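Local coordinates for protein aminotransferase class-III (Ochrobactrum anthropi, PDB 5GHG) that probably transfers amino groups between amines and carbonyl compounds as a pyridoxal phosphate-dependent omega-transaminase, at residues D38-E43 and L429-Q434. The protein carries 1 engineered substitution. Residues are numbered along the deposited sequence; the frame is centred on the assembly and turned at random.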
loop_
_atom_site.group_PDB
_atom_site.type_symbol
_atom_site.label_atom_id
_atom_site.label_comp_id
_atom_site.label_asym_id
_atom_site.label_seq_id
_atom_site.Cartn_x
_atom_site.Cartn_y
_atom_site.Cartn_z
ATOM N N ASP B 38 -6.639 25.221 -2.508
ATOM C CA ASP B 38 -7.466 26.090 -3.343
ATOM C C ASP B 38 -6.838 26.143 -4.732
ATOM O O ASP B 38 -5.868 26.878 -4.940
ATOM C CB ASP B 38 -7.559 27.483 -2.698
ATOM C CG ASP B 38 -8.148 28.528 -3.622
ATOM O OD1 ASP B 38 -8.870 28.168 -4.554
ATOM O OD2 ASP B 38 -7.896 29.727 -3.383
ATOM N N GLY B 39 -7.400 25.383 -5.674
ATOM C CA GLY B 39 -6.846 25.374 -7.019
ATOM C C GLY B 39 -5.400 24.901 -7.005
ATOM O O GLY B 39 -5.086 23.812 -6.497
ATOM N N ILE B 40 -4.487 25.703 -7.553
ATOM C CA ILE B 40 -3.081 25.307 -7.557
ATOM C C ILE B 40 -2.370 25.656 -6.251
ATOM O O ILE B 40 -1.174 25.372 -6.127
ATOM C CB ILE B 40 -2.268 25.930 -8.708
ATOM C CG1 ILE B 40 -2.085 27.439 -8.509
ATOM C CG2 ILE B 40 -2.916 25.591 -10.066
ATOM C CD1 ILE B 40 -1.004 28.047 -9.436
ATOM N N TYR B 41 -3.073 26.248 -5.289
ATOM C CA TYR B 41 -2.468 26.756 -4.065
ATOM C C TYR B 41 -2.792 25.878 -2.863
ATOM O O TYR B 41 -3.848 25.240 -2.795
ATOM C CB TYR B 41 -2.947 28.185 -3.748
ATOM C CG TYR B 41 -2.844 29.153 -4.916
ATOM C CD1 TYR B 41 -1.659 29.827 -5.188
ATOM C CD2 TYR B 41 -3.945 29.408 -5.719
ATOM C CE1 TYR B 41 -1.567 30.724 -6.272
ATOM C CE2 TYR B 41 -3.867 30.286 -6.803
ATOM C CZ TYR B 41 -2.681 30.942 -7.070
ATOM O OH TYR B 41 -2.625 31.809 -8.148
ATOM N N VAL B 42 -1.884 25.876 -1.896
ATOM C CA VAL B 42 -2.137 25.348 -0.577
ATOM C C VAL B 42 -1.769 26.428 0.427
ATOM O O VAL B 42 -1.006 27.352 0.136
ATOM C CB VAL B 42 -1.356 24.047 -0.269
ATOM C CG1 VAL B 42 -1.818 22.909 -1.170
ATOM C CG2 VAL B 42 0.125 24.254 -0.404
ATOM N N GLU B 43 -2.317 26.293 1.623
ATOM C CA GLU B 43 -2.127 27.258 2.697
ATOM C C GLU B 43 -1.720 26.488 3.954
ATOM O O GLU B 43 -2.363 25.501 4.304
ATOM C CB GLU B 43 -3.405 28.051 2.889
ATOM C CG GLU B 43 -3.483 28.921 4.099
ATOM C CD GLU B 43 -4.859 29.590 4.212
ATOM O OE1 GLU B 43 -5.374 30.068 3.169
ATOM O OE2 GLU B 43 -5.421 29.591 5.326
ATOM N N LEU B 429 -2.664 20.231 -13.655
ATOM C CA LEU B 429 -3.130 20.321 -15.035
ATOM C C LEU B 429 -4.013 21.538 -15.269
ATOM O O LEU B 429 -4.165 21.965 -16.419
ATOM C CB LEU B 429 -3.911 19.058 -15.406
ATOM C CG LEU B 429 -3.262 17.699 -15.121
ATOM C CD1 LEU B 429 -4.240 16.559 -15.469
ATOM C CD2 LEU B 429 -1.995 17.571 -15.937
ATOM N N ILE B 430 -4.592 22.103 -14.198
ATOM C CA ILE B 430 -5.474 23.254 -14.291
ATOM C C ILE B 430 -4.741 24.593 -14.292
ATOM O O ILE B 430 -5.395 25.649 -14.360
ATOM C CB ILE B 430 -6.489 23.279 -13.126
ATOM C CG1 ILE B 430 -5.764 23.319 -11.776
ATOM C CG2 ILE B 430 -7.504 22.103 -13.217
ATOM C CD1 ILE B 430 -6.657 23.812 -10.630
ATOM N N ILE B 431 -3.414 24.599 -14.185
ATOM C CA ILE B 431 -2.686 25.868 -14.117
ATOM C C ILE B 431 -2.913 26.674 -15.407
ATOM O O ILE B 431 -3.169 26.112 -16.476
ATOM C CB ILE B 431 -1.195 25.621 -13.854
ATOM C CG1 ILE B 431 -0.499 26.923 -13.417
ATOM C CG2 ILE B 431 -0.525 24.967 -15.057
ATOM C CD1 ILE B 431 0.885 26.719 -12.832
ATOM N N ASN B 432 -2.838 27.998 -15.301
ATOM C CA ASN B 432 -2.945 28.856 -16.485
ATOM C C ASN B 432 -1.607 29.562 -16.741
ATOM O O ASN B 432 -0.670 29.469 -15.945
ATOM C CB ASN B 432 -4.102 29.858 -16.347
ATOM C CG ASN B 432 -3.905 30.864 -15.230
ATOM O OD1 ASN B 432 -2.813 31.360 -15.023
ATOM N ND2 ASN B 432 -4.985 31.180 -14.510
ATOM N N ASP B 433 -1.519 30.260 -17.876
ATOM C CA ASP B 433 -0.248 30.852 -18.284
ATOM C C ASP B 433 0.222 31.923 -17.299
ATOM O O ASP B 433 1.418 32.042 -17.046
ATOM C CB ASP B 433 -0.333 31.434 -19.705
ATOM C CG ASP B 433 -0.188 30.370 -20.795
ATOM O OD1 ASP B 433 0.250 29.228 -20.502
ATOM O OD2 ASP B 433 -0.490 30.678 -21.968
ATOM N N GLN B 434 -0.699 32.720 -16.750
ATOM C CA GLN B 434 -0.291 33.738 -15.787
ATOM C C GLN B 434 0.359 33.108 -14.558
ATOM O O GLN B 434 1.301 33.662 -13.988
ATOM C CB GLN B 434 -1.496 34.594 -15.346
ATOM C CG GLN B 434 -2.363 35.115 -16.484
ATOM C CD GLN B 434 -3.527 34.171 -16.837
ATOM O OE1 GLN B 434 -3.379 33.252 -17.677
ATOM N NE2 GLN B 434 -4.709 34.405 -16.210
#
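Gly39 and Ile40, the corners of a type II' beta turn from Asp38 to Tyr41, meet the loop at Ile430 and Ile431, with the CA atoms of Ile40 and Ile431 6.6 Å apart. The turn is closed by two backbone hydrogen bonds, Asp38 N to Tyr41 O and Tyr41 N to Asp38 O, and is the tip of a two-residue beta hairpin. Ile40 reaches the loop with both its branches. Its CG2 lies 4.0 Å from Ile430 CG1 and 4.1 Å from Ile431 CA. A chi1 of 70° tucks CG1 between the two backbone arms, and the extended chain beyond it carries CD1 to Ile431 CD1, 4.1 Å away. The turn connects strands 32-38 and 41-44 of the mixed sheet that also holds strand 49-52. The loop leads into the C-terminal helix 433-455, so the contact sets the hairpin turn against the loop just ahead of that helix. Asn432 is its N-cap, with OD1 taking the backbone N-H of Gln435. Ile430 sends its CD1 over the backbone of the turn, 3.9 Å from Gly39 CA. Further along the helix, Val436 and Met439 pack on Ile431. Ile40 CG1 also rests 3.7 Å above the centre of the Tyr41 ring, whose OH is hydrogen-bonded to Gln435 NE2.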